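Protein-glutamine gamma-glutamyltransferase 2 (Pagrus major, PDB 1G0D) catalyses, in a calcium-dependent manner, the cross-linking of proteins by joining peptide-bound glutamine to lysine or other primary amines. Local coordinates at residues D242-P254 with L662-K674. Numbering follows the deposited sequence.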
ATOM      1  N   ASP A 242      16.986  -0.769 -15.882  1.00 40.47           N
ATOM      2  CA  ASP A 242      16.053  -0.678 -16.994  1.00 43.54           C
ATOM      3  C   ASP A 242      14.606  -0.492 -16.635  1.00 39.60           C
ATOM      4  O   ASP A 242      13.740  -1.231 -17.100  1.00 40.17           O
ATOM      5  CB  ASP A 242      16.231  -1.893 -17.890  1.00 54.89           C
ATOM      6  CG  ASP A 242      17.697  -2.215 -18.130  1.00 63.50           C
ATOM      7  OD1 ASP A 242      18.353  -1.460 -18.903  1.00 65.96           O
ATOM      8  OD2 ASP A 242      18.187  -3.215 -17.539  1.00 70.83           O
ATOM      9  N   GLY A 243      14.344   0.516 -15.820  1.00 34.25           N
ATOM     10  CA  GLY A 243      12.988   0.756 -15.384  1.00 31.24           C
ATOM     11  C   GLY A 243      12.866   2.010 -14.570  1.00 27.37           C
ATOM     12  O   GLY A 243      13.801   2.788 -14.520  1.00 27.16           O
ATOM     13  N   VAL A 244      11.709   2.226 -13.947  1.00 25.54           N
ATOM     14  CA  VAL A 244      11.514   3.411 -13.137  1.00 21.94           C
ATOM     15  C   VAL A 244      11.895   3.116 -11.709  1.00 21.25           C
ATOM     16  O   VAL A 244      11.571   2.069 -11.186  1.00 26.60           O
ATOM     17  CB  VAL A 244      10.042   3.867 -13.156  1.00 21.44           C
ATOM     18  CG1 VAL A 244       9.894   5.067 -12.264  1.00 19.50           C
ATOM     19  CG2 VAL A 244       9.600   4.221 -14.580  1.00 23.14           C
ATOM     20  N   ALA A 245      12.612   4.017 -11.069  1.00 22.18           N
ATOM     21  CA  ALA A 245      12.967   3.775  -9.690  1.00 21.27           C
ATOM     22  C   ALA A 245      11.693   3.841  -8.855  1.00 25.34           C
ATOM     23  O   ALA A 245      10.824   4.694  -9.091  1.00 26.56           O
ATOM     24  CB  ALA A 245      13.941   4.819  -9.223  1.00 18.49           C
ATOM     25  N   PRO A 246      11.560   2.937  -7.867  1.00 25.92           N
ATOM     26  CA  PRO A 246      10.386   2.899  -6.991  1.00 22.37           C
ATOM     27  C   PRO A 246       9.985   4.228  -6.353  1.00 21.09           C
ATOM     28  O   PRO A 246       8.804   4.528  -6.228  1.00 22.97           O
ATOM     29  CB  PRO A 246      10.769   1.860  -5.945  1.00 20.15           C
ATOM     30  CG  PRO A 246      11.650   0.945  -6.670  1.00 22.91           C
ATOM     31  CD  PRO A 246      12.493   1.845  -7.541  1.00 25.41           C
ATOM     32  N   TYR A 247      10.960   5.027  -5.953  1.00 21.72           N
ATOM     33  CA  TYR A 247      10.663   6.294  -5.292  1.00 21.23           C
ATOM     34  C   TYR A 247      10.071   7.365  -6.229  1.00 20.93           C
ATOM     35  O   TYR A 247       9.715   8.467  -5.792  1.00 19.97           O
ATOM     36  CB  TYR A 247      11.933   6.810  -4.607  1.00 18.94           C
ATOM     37  CG  TYR A 247      12.886   7.418  -5.581  1.00 18.85           C
ATOM     38  CD1 TYR A 247      13.865   6.646  -6.192  1.00 21.96           C
ATOM     39  CD2 TYR A 247      12.763   8.755  -5.962  1.00 19.45           C
ATOM     40  CE1 TYR A 247      14.702   7.181  -7.175  1.00 19.30           C
ATOM     41  CE2 TYR A 247      13.586   9.304  -6.940  1.00 20.58           C
ATOM     42  CZ  TYR A 247      14.557   8.509  -7.551  1.00 20.65           C
ATOM     43  OH  TYR A 247      15.370   9.045  -8.534  1.00 17.58           O
ATOM     44  N   ARG A 248       9.948   7.019  -7.510  1.00 18.87           N
ATOM     45  CA  ARG A 248       9.420   7.927  -8.522  1.00 15.56           C
ATOM     46  C   ARG A 248       7.895   7.974  -8.596  1.00 15.50           C
ATOM     47  O   ARG A 248       7.315   9.009  -8.850  1.00 17.62           O
ATOM     48  CB  ARG A 248       9.924   7.514  -9.923  1.00 15.39           C
ATOM     49  CG  ARG A 248      11.335   7.961 -10.299  1.00 19.10           C
ATOM     50  CD  ARG A 248      11.355   9.354 -10.873  1.00 18.68           C
ATOM     51  NE  ARG A 248      11.755   9.389 -12.278  1.00 24.29           N
ATOM     52  CZ  ARG A 248      11.286  10.283 -13.145  1.00 29.43           C
ATOM     53  NH1 ARG A 248      11.696  10.251 -14.398  1.00 32.13           N
ATOM     54  NH2 ARG A 248      10.385  11.201 -12.764  1.00 33.47           N
ATOM     55  N   TRP A 249       7.242   6.842  -8.412  1.00 15.89           N
ATOM     56  CA  TRP A 249       5.810   6.811  -8.559  1.00 16.78           C
ATOM     57  C   TRP A 249       4.999   7.593  -7.556  1.00 18.97           C
ATOM     58  O   TRP A 249       5.260   7.555  -6.356  1.00 20.29           O
ATOM     59  CB  TRP A 249       5.311   5.376  -8.562  1.00 16.59           C
ATOM     60  CG  TRP A 249       6.128   4.375  -9.346  1.00 11.52           C
ATOM     61  CD1 TRP A 249       6.939   3.427  -8.809  1.00  8.89           C
ATOM     62  CD2 TRP A 249       6.043   4.073 -10.753  1.00 11.53           C
ATOM     63  NE1 TRP A 249       7.353   2.550  -9.771  1.00 11.38           N
ATOM     64  CE2 TRP A 249       6.825   2.911 -10.980  1.00 12.17           C
ATOM     65  CE3 TRP A 249       5.384   4.661 -11.842  1.00 12.50           C
ATOM     66  CZ2 TRP A 249       6.968   2.310 -12.255  1.00  9.00           C
ATOM     67  CZ3 TRP A 249       5.521   4.061 -13.116  1.00 11.08           C
ATOM     68  CH2 TRP A 249       6.310   2.892 -13.302  1.00  7.38           C
ATOM     69  N   THR A 250       3.985   8.291  -8.064  1.00 19.47           N
ATOM     70  CA  THR A 250       3.079   9.059  -7.210  1.00 16.55           C
ATOM     71  C   THR A 250       1.677   8.447  -7.229  1.00 15.55           C
ATOM     72  O   THR A 250       0.752   8.988  -6.633  1.00 14.85           O
ATOM     73  CB  THR A 250       2.985  10.508  -7.668  1.00 14.21           C
ATOM     74  OG1 THR A 250       3.037  10.583  -9.103  1.00 12.88           O
ATOM     75  CG2 THR A 250       4.138  11.275  -7.088  1.00 12.48           C
ATOM     76  N   GLY A 251       1.540   7.300  -7.907  1.00 15.67           N
ATOM     77  CA  GLY A 251       0.259   6.623  -8.011  1.00 14.99           C
ATOM     78  C   GLY A 251       0.265   5.228  -8.622  1.00 15.24           C
ATOM     79  O   GLY A 251       1.219   4.831  -9.279  1.00 15.91           O
ATOM     80  N   SER A 252      -0.840   4.505  -8.460  1.00 14.54           N
ATOM     81  CA  SER A 252      -0.930   3.136  -8.958  1.00 13.80           C
ATOM     82  C   SER A 252      -1.388   2.923 -10.376  1.00 15.30           C
ATOM     83  O   SER A 252      -1.049   1.917 -10.976  1.00 19.77           O
ATOM     84  CB  SER A 252      -1.825   2.314  -8.037  1.00 11.54           C
ATOM     85  OG  SER A 252      -1.507   2.581  -6.670  1.00 16.92           O
ATOM     86  N   VAL A 253      -2.150   3.849 -10.932  1.00 19.46           N
ATOM     87  CA  VAL A 253      -2.650   3.674 -12.300  1.00 18.23           C
ATOM     88  C   VAL A 253      -1.572   3.535 -13.414  1.00 16.62           C
ATOM     89  O   VAL A 253      -1.756   2.781 -14.367  1.00 19.81           O
ATOM     90  CB  VAL A 253      -3.609   4.832 -12.670  1.00 17.97           C
ATOM     91  CG1 VAL A 253      -4.082   4.666 -14.092  1.00 16.32           C
ATOM     92  CG2 VAL A 253      -4.781   4.863 -11.724  1.00 13.60           C
ATOM     93  N   PRO A 254      -0.468   4.297 -13.344  1.00 15.30           N
ATOM     94  CA  PRO A 254       0.548   4.151 -14.402  1.00 14.05           C
ATOM     95  C   PRO A 254       1.242   2.796 -14.423  1.00 13.68           C
ATOM     96  O   PRO A 254       1.640   2.304 -15.468  1.00 17.24           O
ATOM     97  CB  PRO A 254       1.512   5.303 -14.133  1.00 14.79           C
ATOM     98  CG  PRO A 254       0.732   6.275 -13.299  1.00 13.82           C
ATOM     99  CD  PRO A 254      -0.107   5.383 -12.419  1.00 15.97           C
ATOM    100  N   LEU A 662      -0.762  15.664  -7.784  1.00 18.85           N
ATOM    101  CA  LEU A 662       0.521  15.123  -7.321  1.00 19.56           C
ATOM    102  C   LEU A 662       1.664  15.368  -8.315  1.00 18.00           C
ATOM    103  O   LEU A 662       1.494  15.285  -9.536  1.00 17.62           O
ATOM    104  CB  LEU A 662       0.398  13.614  -7.050  1.00 15.99           C
ATOM    105  CG  LEU A 662      -0.370  13.106  -5.831  1.00 18.01           C
ATOM    106  CD1 LEU A 662      -1.792  13.629  -5.792  1.00 17.54           C
ATOM    107  CD2 LEU A 662      -0.422  11.622  -5.928  1.00 20.53           C
ATOM    108  N   VAL A 663       2.832  15.697  -7.781  1.00 17.92           N
ATOM    109  CA  VAL A 663       3.978  15.949  -8.620  1.00 17.50           C
ATOM    110  C   VAL A 663       5.295  15.408  -8.051  1.00 18.60           C
ATOM    111  O   VAL A 663       5.588  15.492  -6.844  1.00 15.52           O
ATOM    112  CB  VAL A 663       4.112  17.469  -8.898  1.00 17.66           C
ATOM    113  CG1 VAL A 663       5.274  17.731  -9.815  1.00 13.79           C
ATOM    114  CG2 VAL A 663       2.841  17.983  -9.528  1.00 19.76           C
ATOM    115  N   ASP A 664       6.065  14.830  -8.969  1.00 20.21           N
ATOM    116  CA  ASP A 664       7.375  14.285  -8.706  1.00 22.50           C
ATOM    117  C   ASP A 664       8.452  14.973  -9.582  1.00 24.23           C
ATOM    118  O   ASP A 664       8.217  15.311 -10.742  1.00 24.72           O
ATOM    119  CB  ASP A 664       7.360  12.793  -9.004  1.00 22.75           C
ATOM    120  CG  ASP A 664       8.744  12.195  -9.007  1.00 26.78           C
ATOM    121  OD1 ASP A 664       9.271  11.890  -7.909  1.00 30.69           O
ATOM    122  OD2 ASP A 664       9.315  12.041 -10.111  1.00 27.90           O
ATOM    123  N   PHE A 665       9.630  15.199  -9.010  1.00 27.93           N
ATOM    124  CA  PHE A 665      10.759  15.776  -9.756  1.00 28.58           C
ATOM    125  C   PHE A 665      12.028  14.945  -9.569  1.00 26.91           C
ATOM    126  O   PHE A 665      12.448  14.662  -8.432  1.00 23.90           O
ATOM    127  CB  PHE A 665      11.067  17.233  -9.337  1.00 32.19           C
ATOM    128  CG  PHE A 665      12.350  17.788  -9.948  1.00 33.45           C
ATOM    129  CD1 PHE A 665      12.355  18.356 -11.227  1.00 36.26           C
ATOM    130  CD2 PHE A 665      13.566  17.683  -9.270  1.00 33.67           C
ATOM    131  CE1 PHE A 665      13.563  18.800 -11.820  1.00 36.33           C
ATOM    132  CE2 PHE A 665      14.760  18.124  -9.856  1.00 31.53           C
ATOM    133  CZ  PHE A 665      14.758  18.678 -11.128  1.00 31.17           C
ATOM    134  N   ASP A 666      12.630  14.549 -10.691  1.00 27.05           N
ATOM    135  CA  ASP A 666      13.885  13.803 -10.648  1.00 29.29           C
ATOM    136  C   ASP A 666      14.961  14.447 -11.520  1.00 29.87           C
ATOM    137  O   ASP A 666      14.677  15.061 -12.560  1.00 27.24           O
ATOM    138  CB  ASP A 666      13.712  12.336 -11.061  1.00 29.23           C
ATOM    139  CG  ASP A 666      14.908  11.473 -10.640  1.00 27.89           C
ATOM    140  OD1 ASP A 666      15.304  10.589 -11.430  1.00 31.74           O
ATOM    141  OD2 ASP A 666      15.450  11.677  -9.524  1.00 26.36           O
ATOM    142  N   SER A 667      16.202  14.290 -11.080  1.00 27.49           N
ATOM    143  CA  SER A 667      17.325  14.864 -11.782  1.00 27.33           C
ATOM    144  C   SER A 667      18.482  13.974 -11.420  1.00 28.26           C
ATOM    145  O   SER A 667      18.332  13.124 -10.542  1.00 29.23           O
ATOM    146  CB  SER A 667      17.580  16.263 -11.247  1.00 22.74           C
ATOM    147  OG  SER A 667      17.873  16.177  -9.862  1.00 17.63           O
ATOM    148  N   ASP A 668      19.625  14.183 -12.075  1.00 28.08           N
ATOM    149  CA  ASP A 668      20.830  13.384 -11.813  1.00 30.55           C
ATOM    150  C   ASP A 668      21.293  13.485 -10.364  1.00 30.09           C
ATOM    151  O   ASP A 668      21.518  12.465  -9.717  1.00 30.22           O
ATOM    152  CB  ASP A 668      21.991  13.798 -12.739  1.00 29.12           C
ATOM    153  CG  ASP A 668      22.361  15.264 -12.606  1.00 32.88           C
ATOM    154  OD1 ASP A 668      23.424  15.648 -13.138  1.00 35.53           O
ATOM    155  OD2 ASP A 668      21.598  16.036 -11.985  1.00 32.97           O
ATOM    156  N   ARG A 669      21.396  14.709  -9.856  1.00 29.19           N
ATOM    157  CA  ARG A 669      21.845  14.942  -8.504  1.00 29.83           C
ATOM    158  C   ARG A 669      20.748  15.161  -7.466  1.00 31.63           C
ATOM    159  O   ARG A 669      21.012  15.044  -6.260  1.00 34.59           O
ATOM    160  CB  ARG A 669      22.804  16.122  -8.502  1.00 35.00           C
ATOM    161  CG  ARG A 669      23.897  15.978  -9.542  1.00 39.62           C
ATOM    162  CD  ARG A 669      24.983  15.015  -9.083  1.00 44.01           C
ATOM    163  NE  ARG A 669      26.084  15.757  -8.481  1.00 55.49           N
ATOM    164  CZ  ARG A 669      26.164  16.042  -7.183  1.00 61.60           C
ATOM    165  NH1 ARG A 669      27.207  16.733  -6.701  1.00 61.48           N
ATOM    166  NH2 ARG A 669      25.201  15.620  -6.357  1.00 64.23           N
ATOM    167  N   LEU A 670      19.535  15.506  -7.909  1.00 30.11           N
ATOM    168  CA  LEU A 670      18.402  15.704  -6.978  1.00 24.29           C
ATOM    169  C   LEU A 670      17.310  14.717  -7.301  1.00 27.06           C
ATOM    170  O   LEU A 670      16.671  14.792  -8.371  1.00 26.85           O
ATOM    171  CB  LEU A 670      17.806  17.092  -7.077  1.00 15.66           C
ATOM    172  CG  LEU A 670      17.724  17.929  -5.801  1.00 11.63           C
ATOM    173  CD1 LEU A 670      16.428  18.692  -5.804  1.00 10.04           C
ATOM    174  CD2 LEU A 670      17.852  17.099  -4.577  1.00  7.68           C
ATOM    175  N   LYS A 671      17.107  13.787  -6.370  1.00 24.36           N
ATOM    176  CA  LYS A 671      16.110  12.764  -6.559  1.00 25.32           C
ATOM    177  C   LYS A 671      15.183  12.747  -5.375  1.00 24.75           C
ATOM    178  O   LYS A 671      15.575  13.191  -4.285  1.00 21.09           O
ATOM    179  CB  LYS A 671      16.781  11.383  -6.697  1.00 28.98           C
ATOM    180  CG  LYS A 671      18.087  11.350  -7.481  1.00 30.13           C
ATOM    181  CD  LYS A 671      18.721   9.962  -7.492  1.00 30.08           C
ATOM    182  CE  LYS A 671      18.954   9.494  -8.920  1.00 33.83           C
ATOM    183  NZ  LYS A 671      17.906  10.038  -9.873  1.00 42.49           N
ATOM    184  N   ASP A 672      13.962  12.228  -5.601  1.00 23.49           N
ATOM    185  CA  ASP A 672      12.964  12.089  -4.546  1.00 20.22           C
ATOM    186  C   ASP A 672      12.420  13.472  -4.165  1.00 19.02           C
ATOM    187  O   ASP A 672      12.470  13.900  -3.010  1.00 19.76           O
ATOM    188  CB  ASP A 672      13.642  11.379  -3.347  1.00 24.16           C
ATOM    189  CG  ASP A 672      12.681  10.583  -2.477  1.00 21.65           C
ATOM    190  OD1 ASP A 672      12.879  10.578  -1.239  1.00 19.14           O
ATOM    191  OD2 ASP A 672      11.748   9.958  -3.012  1.00 28.30           O
ATOM    192  N   VAL A 673      11.925  14.213  -5.142  1.00 17.24           N
ATOM    193  CA  VAL A 673      11.377  15.525  -4.828  1.00 17.65           C
ATOM    194  C   VAL A 673       9.868  15.590  -5.166  1.00 18.52           C
ATOM    195  O   VAL A 673       9.479  15.447  -6.331  1.00 14.39           O
ATOM    196  CB  VAL A 673      12.157  16.633  -5.589  1.00 16.91           C
ATOM    197  CG1 VAL A 673      11.593  17.988  -5.231  1.00 16.04           C
ATOM    198  CG2 VAL A 673      13.636  16.559  -5.233  1.00 11.56           C
ATOM    199  N   LYS A 674       9.036  15.830  -4.141  1.00 18.84           N
ATOM    200  CA  LYS A 674       7.584  15.870  -4.307  1.00 16.90           C
ATOM    201  C   LYS A 674       6.813  17.135  -3.921  1.00 18.37           C
ATOM    202  O   LYS A 674       7.322  18.075  -3.280  1.00 13.22           O
ATOM    203  CB  LYS A 674       6.933  14.705  -3.552  1.00 15.00           C
ATOM    204  CG  LYS A 674       7.806  13.518  -3.277  1.00  8.02           C
ATOM    205  CD  LYS A 674       8.079  12.833  -4.567  1.00  8.47           C
ATOM    206  CE  LYS A 674       8.350  11.380  -4.388  1.00  8.90           C
ATOM    207  NZ  LYS A 674       8.137  10.696  -5.686  1.00  5.80           N
TER
HETATM  208  O   HOH W   1       5.634   9.292  -4.551  1.00 12.39           O
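Tyr247 reaches the C-terminal domain with both its hydroxyl and its carbonyl. Its OH donates to Asp666 OD2 at 2.8 Å; the oxygen lies near the ring plane, whereas the hydroxyl meets the carboxylate from above, 51° out of its plane. With chi1 at 77°, CG sits between the backbone N and the carbonyl carbon, which turns the ring toward 662-674, and CE2 comes obliquely to 3.2 Å from Asp672 N. Lys674 NZ donates to Tyr247 O at 2.7 Å, in the carbonyl plane. Beside it, Arg248 bends at chi2 and chi3, bringing NH2 to 3.0 Å from Asp664 OD2 with an N-H...O angle of 157°, guanidinium and carboxylate nearly coplanar, while Asp666 CB lies over one guanidinium face.

The acids are positioned by lysines of their own segment. Lys671 NZ takes the syn lone pair of Asp666 OD2 at 3.0 Å, and Lys674 NZ, besides serving Tyr247 O, bonds Asp664 OD1 at 2.8 Å. A water joins Lys674 NZ to Trp249 O; farther out, Arg171 holds Asp672 by a salt bridge. A phenylalanine in place of Tyr247 would probably leave Asp666 without its hydroxyl donor and weaken the hold on this loop.

The contact thus docks the C-terminal Ig-like domain on the catalytic core; the side chain of Tyr247 is about 8 Å from that of Tyr515, a site important for catalytic activity. Asp664 and Asp666 each accept from two donors, one from across the contact, so a network of paired charges joins the domains.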